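Local structure of histidinol-phosphatase (Listeria monocytogenes serotype 4b str. H7858, 6NLR) at residues R267-S270 with T271-K275; N224-G227 with L228-L232; I242-L245 with A246-Q250; L25-E29 with L30-E34. The protein probably hydrolyses histidinol phosphate to histidinol and phosphate in histidine biosynthesis, using a trinuclear metal centre in a PHP-type barrel. All coordinates share one frame; numbering follows the deposited sequence.

Interaction 1: residues R267-S270 with T271-K275; sequences RGYS and TYCQK
Tyr269 and Tyr272 send their rings out side by side from the first turn of helix 269-276, pointing the same way. Both have CG anti to the backbone N (chi1 -170° in Tyr269), and this shared torsion is what sets the rings next to each other. The planes are inclined at 48°, so the pair is oblique, neither a parallel stack nor a T. CD2 of Tyr272 lies over one face of the Tyr269 ring, 3.7 Å from Tyr269 CE1. Cys273 has SG anti to the carbonyl carbon (chi1 -61°), which swings the sulfur back toward the same ring; SG stands 3.3 Å from Tyr269 CE2, an oblique sulfur-aromatic contact suited to a small, polarisable side chain. The Tyr269 ring is thus gripped by a neighbouring ring and a sulfur. Beneath the side chains, Tyr272 N donates to Gly268 O (3.0 Å), Cys273 N to Tyr269 O (3.1 Å) and Gln274 N to Ser270 O (3.0 Å). Tyr269 O also sits in the plane of the Tyr272 ring, at its edge. Gly268, at the N-cap, has positive phi, a conformation glycine adopts easily. Further out, Tyr269 meets Tyr255 and Tyr272 meets Phe223, both edge-to-face. The arrangement is the N-terminal first turn of an alpha-helix, here the C-terminal helix of the chain, laid by its aromatic residues against strands 220-224 and 253-256.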
# COMPACT_ATOMS: atom_id res chain seq x y z
N ARG A 267 -3.85 5.50 -14.03
CA ARG A 267 -5.11 4.70 -14.08
C ARG A 267 -6.06 5.18 -12.96
O ARG A 267 -5.60 5.45 -11.83
CB ARG A 267 -4.80 3.20 -13.98
CG ARG A 267 -4.28 2.75 -12.61
CD ARG A 267 -3.91 1.29 -12.65
NE ARG A 267 -3.17 0.86 -11.47
CZ ARG A 267 -2.79 -0.39 -11.24
NH1 ARG A 267 -3.13 -1.36 -12.08
NH2 ARG A 267 -2.09 -0.69 -10.15
N GLY A 268 -7.34 5.32 -13.29
CA GLY A 268 -8.40 5.69 -12.33
C GLY A 268 -8.24 7.13 -11.80
O GLY A 268 -8.94 7.49 -10.82
N TYR A 269 -7.43 7.98 -12.44
CA TYR A 269 -7.23 9.35 -11.92
C TYR A 269 -8.56 10.11 -11.92
O TYR A 269 -8.81 10.81 -10.88
CB TYR A 269 -6.15 10.13 -12.66
CG TYR A 269 -5.84 11.40 -11.93
CD1 TYR A 269 -5.04 11.37 -10.81
CD2 TYR A 269 -6.38 12.62 -12.33
CE1 TYR A 269 -4.73 12.52 -10.11
CE2 TYR A 269 -6.10 13.79 -11.64
CZ TYR A 269 -5.30 13.73 -10.51
OH TYR A 269 -5.02 14.86 -9.80
N SER A 270 -9.37 10.02 -12.98
CA SER A 270 -10.67 10.75 -13.05
C SER A 270 -11.56 10.26 -11.90
O SER A 270 -12.30 11.08 -11.34
CB SER A 270 -11.42 10.62 -14.36
OG SER A 270 -12.70 11.31 -14.30
N THR A 271 -11.49 8.96 -11.55
CA THR A 271 -12.32 8.36 -10.49
C THR A 271 -11.91 8.96 -9.15
O THR A 271 -12.82 9.23 -8.35
CB THR A 271 -12.23 6.83 -10.48
OG1 THR A 271 -12.77 6.39 -11.73
CG2 THR A 271 -12.94 6.17 -9.32
N TYR A 272 -10.61 9.19 -8.95
CA TYR A 272 -10.09 9.86 -7.73
C TYR A 272 -10.72 11.25 -7.61
O TYR A 272 -11.26 11.56 -6.55
CB TYR A 272 -8.56 9.90 -7.75
CG TYR A 272 -7.92 10.99 -6.93
CD1 TYR A 272 -7.86 10.88 -5.55
CD2 TYR A 272 -7.37 12.11 -7.52
CE1 TYR A 272 -7.30 11.89 -4.77
CE2 TYR A 272 -6.78 13.11 -6.76
CZ TYR A 272 -6.74 13.00 -5.39
OH TYR A 272 -6.15 13.96 -4.64
N CYS A 273 -10.58 12.08 -8.63
CA CYS A 273 -11.10 13.47 -8.62
C CYS A 273 -12.59 13.46 -8.29
O CYS A 273 -12.96 14.18 -7.34
CB CYS A 273 -10.82 14.18 -9.94
SG CYS A 273 -9.03 14.26 -10.19
N GLN A 274 -13.38 12.63 -8.97
CA GLN A 274 -14.87 12.59 -8.81
C GLN A 274 -15.22 12.05 -7.42
O GLN A 274 -16.15 12.59 -6.80
CB GLN A 274 -15.52 11.74 -9.91
CG GLN A 274 -15.30 12.28 -11.31
CD GLN A 274 -15.69 13.74 -11.39
OE1 GLN A 274 -14.87 14.61 -11.64
NE2 GLN A 274 -16.95 14.00 -11.13
N LYS A 275 -14.49 11.03 -6.92
CA LYS A 275 -14.86 10.33 -5.66
C LYS A 275 -14.64 11.28 -4.46
O LYS A 275 -15.36 11.13 -3.46
CB LYS A 275 -14.10 9.01 -5.48
CG LYS A 275 -14.74 8.04 -4.51
CD LYS A 275 -14.34 6.58 -4.69
CE LYS A 275 -15.07 5.85 -5.80
NZ LYS A 275 -14.85 4.37 -5.69

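Interaction 2: residues N224-G227 with L228-L232; sequences NTAG and LFKPL
A short 3-10 turn, entered through an Asx turn, carries the chain away from the end of strand 220-224 beside the metal centre, and Leu228, Phe229 and Lys230 fold back on it over Thr225, Ala226 and Gly227. Asn224 OD1 accepts from Ala226 N at 3.0 Å, in the carbonyl plane, while its ND2 donates to Asp258, a cobalt ligand. Leu228 N then donates to Thr225 O (3.0 Å) and Phe229 N to Ala226 O (3.0 Å), each donor well above its carbonyl plane, as the tight i to i+3 spacing requires. A third bond, Lys230 N to Gly227 O, is weak. The Thr225 carbonyl oxygen is also wrapped by side chains: Leu228 CB lies 3.3 Å away, and the Phe229 ring presents its edge, with CD2 3.4 Å from the oxygen. Lys230 bends at chi2 (-56°), which brings CG to 3.4 Å from Ala226 O and CE to 4.2 Å from Ala226 CB. Ala226 and Gly227 are buried, and their small size suits the close approach of the lysine chain. Thr225 OG1 hydrogen-bonds to Arg267 O in a neighbouring loop. The Lys230 side chain lies about 6 Å from a bound sulfate; its aliphatic stem rests on Ala226, probably keeping a positive charge near an anion pocket where substrate phosphate could be accommodated.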
# COMPACT_ATOMS: atom_id res chain seq x y z
N ASN A 224 -6.12 4.72 -3.38
CA ASN A 224 -5.44 3.74 -4.25
C ASN A 224 -6.43 3.18 -5.30
O ASN A 224 -7.45 2.57 -4.93
CB ASN A 224 -4.76 2.72 -3.36
CG ASN A 224 -3.86 1.76 -4.10
OD1 ASN A 224 -4.24 1.23 -5.14
ND2 ASN A 224 -2.68 1.53 -3.54
N THR A 225 -6.13 3.40 -6.58
CA THR A 225 -7.01 3.03 -7.72
C THR A 225 -6.70 1.64 -8.26
O THR A 225 -7.46 1.18 -9.14
CB THR A 225 -6.97 4.10 -8.81
OG1 THR A 225 -5.60 4.21 -9.25
CG2 THR A 225 -7.52 5.42 -8.29
N ALA A 226 -5.69 0.95 -7.73
CA ALA A 226 -5.27 -0.38 -8.25
C ALA A 226 -6.46 -1.35 -8.24
O ALA A 226 -6.55 -2.16 -9.15
CB ALA A 226 -4.13 -0.93 -7.45
N GLY A 227 -7.32 -1.28 -7.22
CA GLY A 227 -8.45 -2.20 -7.04
C GLY A 227 -9.41 -2.17 -8.21
O GLY A 227 -10.03 -3.24 -8.50
N LEU A 228 -9.54 -1.02 -8.90
CA LEU A 228 -10.43 -0.87 -10.08
C LEU A 228 -9.98 -1.82 -11.20
O LEU A 228 -10.81 -2.20 -12.03
CB LEU A 228 -10.41 0.59 -10.56
CG LEU A 228 -10.97 1.64 -9.60
CD1 LEU A 228 -10.76 3.04 -10.17
CD2 LEU A 228 -12.45 1.38 -9.29
N PHE A 229 -8.68 -2.16 -11.24
CA PHE A 229 -8.05 -2.94 -12.34
C PHE A 229 -7.70 -4.37 -11.89
O PHE A 229 -7.05 -5.09 -12.66
CB PHE A 229 -6.87 -2.12 -12.87
CG PHE A 229 -7.30 -0.74 -13.32
CD1 PHE A 229 -7.81 -0.55 -14.60
CD2 PHE A 229 -7.30 0.34 -12.45
CE1 PHE A 229 -8.26 0.70 -15.01
CE2 PHE A 229 -7.77 1.58 -12.85
CZ PHE A 229 -8.26 1.76 -14.13
N LYS A 230 -8.12 -4.77 -10.68
CA LYS A 230 -7.98 -6.17 -10.20
C LYS A 230 -9.28 -6.90 -10.53
O LYS A 230 -10.37 -6.46 -10.16
CB LYS A 230 -7.65 -6.25 -8.70
CG LYS A 230 -6.42 -5.46 -8.28
CD LYS A 230 -5.15 -5.81 -9.02
CE LYS A 230 -3.98 -4.96 -8.54
NZ LYS A 230 -2.72 -5.23 -9.27
N PRO A 231 -9.20 -8.05 -11.23
CA PRO A 231 -10.39 -8.70 -11.77
C PRO A 231 -11.42 -9.14 -10.71
O PRO A 231 -12.59 -9.24 -11.08
CB PRO A 231 -9.83 -9.89 -12.57
CG PRO A 231 -8.45 -10.15 -11.98
CD PRO A 231 -7.95 -8.80 -11.52
N LEU A 232 -11.02 -9.38 -9.44
CA LEU A 232 -11.97 -9.86 -8.38
C LEU A 232 -12.24 -8.76 -7.33
O LEU A 232 -12.95 -9.05 -6.28
CB LEU A 232 -11.45 -11.16 -7.75
CG LEU A 232 -11.30 -12.31 -8.75
CD1 LEU A 232 -10.44 -13.43 -8.21
CD2 LEU A 232 -12.67 -12.82 -9.20

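Interaction 3: residues I242-L245 with A246-Q250; sequences IVTL and ASELQ
Four backbone bonds of the alpha-helical i to i+4 kind join the last turns of helix 240-248. Ala246 N donates to Ile242 O (2.9 Å), Ser247 N to Val243 O (2.8 Å), Glu248 N to Thr244 O (3.0 Å) and Leu249 N to Leu245 O (3.1 Å), the last more bent at 145°. Among the polar side chains, Ser247 has OG anti to its carbonyl carbon, and this chi1 of -63° places the hydroxyl OG 3.0 Å from Val243 O. Thr244 OG1 turns back to Lys240 O, leaving its methyl CG2 for the extended Glu248 chain, which slants across it with OE2 3.8 Å away. One water donates to Leu245 O at 2.7 Å and weakly to Glu248 OE1, bridging main chain and carboxylate. The remaining contacts set carbon against oxygen: Leu245 CD2 near Glu248 OE1, and Leu249 CB and CG against Leu245 O. Gln250 closes the helix in a Schellman motif with positive phi, and its N bonds to Ser247 O. Ile242, Val243 and Ala246 are buried, as apolar side chains suit; exposed Glu248 suits solvent. Within the beta-alpha-beta unit of strands 220-224 and 253-256, Val243 and Ala246 pack on both strands, Leu245 and Leu249 on helix 201-217, and Val243 and Ser247 on Leu276 of helix 269-276.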
# COMPACT_ATOMS: atom_id res chain seq x y z
N ILE A 242 -16.21 5.31 2.85
CA ILE A 242 -15.05 5.59 3.74
C ILE A 242 -14.44 6.94 3.34
O ILE A 242 -14.13 7.73 4.25
CB ILE A 242 -14.02 4.46 3.70
CG1 ILE A 242 -14.64 3.09 4.03
CG2 ILE A 242 -12.80 4.79 4.54
CD1 ILE A 242 -15.51 3.05 5.24
N VAL A 243 -14.31 7.21 2.04
CA VAL A 243 -13.74 8.48 1.52
C VAL A 243 -14.54 9.65 2.11
O VAL A 243 -13.92 10.62 2.56
CB VAL A 243 -13.70 8.51 -0.02
CG1 VAL A 243 -13.41 9.91 -0.54
CG2 VAL A 243 -12.67 7.51 -0.55
N THR A 244 -15.87 9.56 2.11
CA THR A 244 -16.78 10.61 2.61
C THR A 244 -16.55 10.84 4.11
O THR A 244 -16.40 11.99 4.49
CB THR A 244 -18.24 10.24 2.29
OG1 THR A 244 -18.27 10.16 0.86
CG2 THR A 244 -19.26 11.24 2.78
N LEU A 245 -16.53 9.79 4.93
CA LEU A 245 -16.21 9.92 6.38
C LEU A 245 -14.84 10.58 6.55
O LEU A 245 -14.74 11.54 7.33
CB LEU A 245 -16.25 8.56 7.07
CG LEU A 245 -17.63 7.89 7.12
CD1 LEU A 245 -17.53 6.46 7.63
CD2 LEU A 245 -18.62 8.71 7.94
N ALA A 246 -13.82 10.13 5.81
CA ALA A 246 -12.44 10.65 5.95
C ALA A 246 -12.44 12.14 5.58
O ALA A 246 -11.88 12.95 6.35
CB ALA A 246 -11.44 9.85 5.15
N SER A 247 -13.10 12.52 4.48
CA SER A 247 -13.17 13.94 4.03
C SER A 247 -13.89 14.81 5.07
O SER A 247 -13.42 15.93 5.31
CB SER A 247 -13.78 14.06 2.67
OG SER A 247 -12.95 13.38 1.74
N GLU A 248 -14.98 14.32 5.65
CA GLU A 248 -15.72 15.02 6.74
C GLU A 248 -14.78 15.27 7.93
O GLU A 248 -14.93 16.31 8.57
CB GLU A 248 -16.92 14.19 7.19
CG GLU A 248 -18.12 14.26 6.26
CD GLU A 248 -19.27 13.32 6.65
OE1 GLU A 248 -19.22 12.73 7.78
OE2 GLU A 248 -20.23 13.21 5.85
N LEU A 249 -13.83 14.38 8.21
CA LEU A 249 -12.81 14.57 9.29
C LEU A 249 -11.63 15.41 8.77
O LEU A 249 -10.71 15.61 9.51
CB LEU A 249 -12.35 13.20 9.79
CG LEU A 249 -13.41 12.41 10.57
CD1 LEU A 249 -12.98 10.99 10.84
CD2 LEU A 249 -13.74 13.09 11.88
N GLN A 250 -11.67 15.85 7.52
CA GLN A 250 -10.59 16.60 6.82
C GLN A 250 -9.27 15.82 6.86
O GLN A 250 -8.24 16.43 7.05
CB GLN A 250 -10.46 17.99 7.44
CG GLN A 250 -11.76 18.76 7.38
CD GLN A 250 -11.56 20.01 8.18
OE1 GLN A 250 -11.79 20.02 9.38
NE2 GLN A 250 -11.02 21.04 7.54
O HOH W 1 -16.51 11.29 9.41

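Interaction 4: residues L25-E29 with L30-E34; sequences LKAIE and LDFDE
Phe32 holds CG anti to its carbonyl carbon (chi1 -79°), a torsion that folds its ring back so that the edge meets Ala27 O in plane, with CD1 3.5 Å from the oxygen. Leu30 uses the same kind of torsion, chi1 -63°, to lay CG against Lys26 O at 3.5 Å. Between them Asp31 has positive phi and serves as the C-prime residue of a Schellman motif that ends helix 20-29; lacking a beta-branch it tolerates this backbone, and its exposed position suits a charge. The two defining bonds are Phe32 N to Ala27 O (3.0 Å) and Asp31 N to Ile28 O (2.9 Å), the latter donor standing well above the carbonyl plane. Leu30 N still closes a helical bond to Lys26 O (3.0 Å) and reaches Ala27 O only weakly. The Ala27 carbonyl oxygen therefore has one strong and one weak donor as well as the ring edge. Ala27 CB touches Phe32 CB at 4.1 Å; a small alanine fits this buried spot. One turn back, Lys26 NZ and Glu29 OE2 form a salt bridge, its hydrogen bond weak at 3.5 Å. Phe32 also meets Lys2 in a cation-pi contact, and Lys2 NZ bonds Leu30 O. Asp33 bonds by backbone to Lys2 and Leu87, and Glu34 to Lys2 and Asp4, so the turn delivers the chain from helix 20-29 between strands 3-7 and 87-95.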
# COMPACT_ATOMS: atom_id res chain seq x y z
N LEU A 25 8.38 9.15 -17.86
CA LEU A 25 8.08 9.83 -19.15
C LEU A 25 6.57 9.77 -19.41
O LEU A 25 6.01 10.77 -19.90
CB LEU A 25 8.89 9.19 -20.28
CG LEU A 25 10.37 9.58 -20.35
CD1 LEU A 25 11.16 8.64 -21.28
CD2 LEU A 25 10.52 11.03 -20.81
N LYS A 26 5.92 8.65 -19.09
CA LYS A 26 4.45 8.52 -19.26
C LYS A 26 3.73 9.46 -18.28
O LYS A 26 2.77 10.11 -18.69
CB LYS A 26 3.99 7.08 -19.06
CG LYS A 26 2.52 6.85 -19.39
CD LYS A 26 2.21 6.97 -20.84
CE LYS A 26 0.76 6.71 -21.14
NZ LYS A 26 0.53 6.72 -22.61
N ALA A 27 4.15 9.51 -17.02
CA ALA A 27 3.56 10.43 -16.02
C ALA A 27 3.65 11.87 -16.55
O ALA A 27 2.64 12.60 -16.43
CB ALA A 27 4.17 10.26 -14.66
N ILE A 28 4.77 12.26 -17.16
CA ILE A 28 4.95 13.65 -17.69
C ILE A 28 3.96 13.86 -18.84
O ILE A 28 3.32 14.89 -18.89
CB ILE A 28 6.41 13.91 -18.08
CG1 ILE A 28 7.32 13.87 -16.85
CG2 ILE A 28 6.55 15.21 -18.89
CD1 ILE A 28 8.79 13.79 -17.16
N GLU A 29 3.83 12.88 -19.74
CA GLU A 29 2.88 12.95 -20.88
C GLU A 29 1.46 13.15 -20.34
O GLU A 29 0.69 13.83 -21.01
CB GLU A 29 3.01 11.67 -21.71
CG GLU A 29 2.15 11.58 -22.96
CD GLU A 29 2.12 10.16 -23.52
OE1 GLU A 29 3.09 9.38 -23.28
OE2 GLU A 29 1.12 9.79 -24.16
N LEU A 30 1.11 12.56 -19.19
CA LEU A 30 -0.26 12.68 -18.61
C LEU A 30 -0.34 13.88 -17.65
O LEU A 30 -1.29 13.90 -16.85
CB LEU A 30 -0.64 11.38 -17.90
CG LEU A 30 -0.72 10.14 -18.79
CD1 LEU A 30 -1.24 8.94 -18.03
CD2 LEU A 30 -1.59 10.43 -20.02
N ASP A 31 0.65 14.78 -17.66
CA ASP A 31 0.60 16.08 -16.93
C ASP A 31 0.69 15.90 -15.41
O ASP A 31 0.21 16.79 -14.69
CB ASP A 31 -0.68 16.85 -17.27
CG ASP A 31 -0.77 17.22 -18.74
OD1 ASP A 31 0.23 17.77 -19.26
OD2 ASP A 31 -1.82 16.93 -19.35
N PHE A 32 1.29 14.82 -14.91
CA PHE A 32 1.61 14.74 -13.46
C PHE A 32 2.69 15.79 -13.18
O PHE A 32 3.56 15.91 -14.03
CB PHE A 32 2.03 13.32 -13.06
CG PHE A 32 0.83 12.41 -12.90
CD1 PHE A 32 0.29 11.76 -13.99
CD2 PHE A 32 0.20 12.30 -11.67
CE1 PHE A 32 -0.84 10.98 -13.85
CE2 PHE A 32 -0.93 11.51 -11.52
CZ PHE A 32 -1.45 10.85 -12.62
N ASP A 33 2.61 16.54 -12.09
CA ASP A 33 3.72 17.44 -11.70
C ASP A 33 4.41 16.92 -10.44
O ASP A 33 5.46 17.44 -10.11
CB ASP A 33 3.26 18.89 -11.58
CG ASP A 33 1.93 19.03 -10.89
OD1 ASP A 33 1.87 18.57 -9.73
OD2 ASP A 33 0.97 19.52 -11.55
N GLU A 34 3.90 15.87 -9.80
CA GLU A 34 4.51 15.31 -8.57
C GLU A 34 4.31 13.80 -8.54
O GLU A 34 3.22 13.33 -8.89
CB GLU A 34 3.91 16.00 -7.36
CG GLU A 34 4.69 15.76 -6.10
CD GLU A 34 4.26 16.64 -4.94
OE1 GLU A 34 3.34 17.42 -5.13
OE2 GLU A 34 4.85 16.53 -3.86

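In the fold
All four contacts are local, joining neighbouring residues along the chain, yet they mark different stations of the fold. Interaction 1 lies at the surface, where a helix starts; interactions 3 and 4 finish helices with Schellman motifs and are partly buried; interaction 2, also partly buried, is the closest to the chain's centre and lies beside the metals. Interaction 1 touches all three others: Arg267 O probably hydrogen-bonds to Thr225 OG1 and the arginine packs on Phe229 of interaction 2, Tyr269 touches Phe32 of interaction 4, and Lys275 meets Val243 of interaction 3. Chemistry follows place: aromatic and sulfur packing in 267-275, water and carboxylate in 242-250, a charged pair in 25-34, and a bent lysine near sulfate in 224-232.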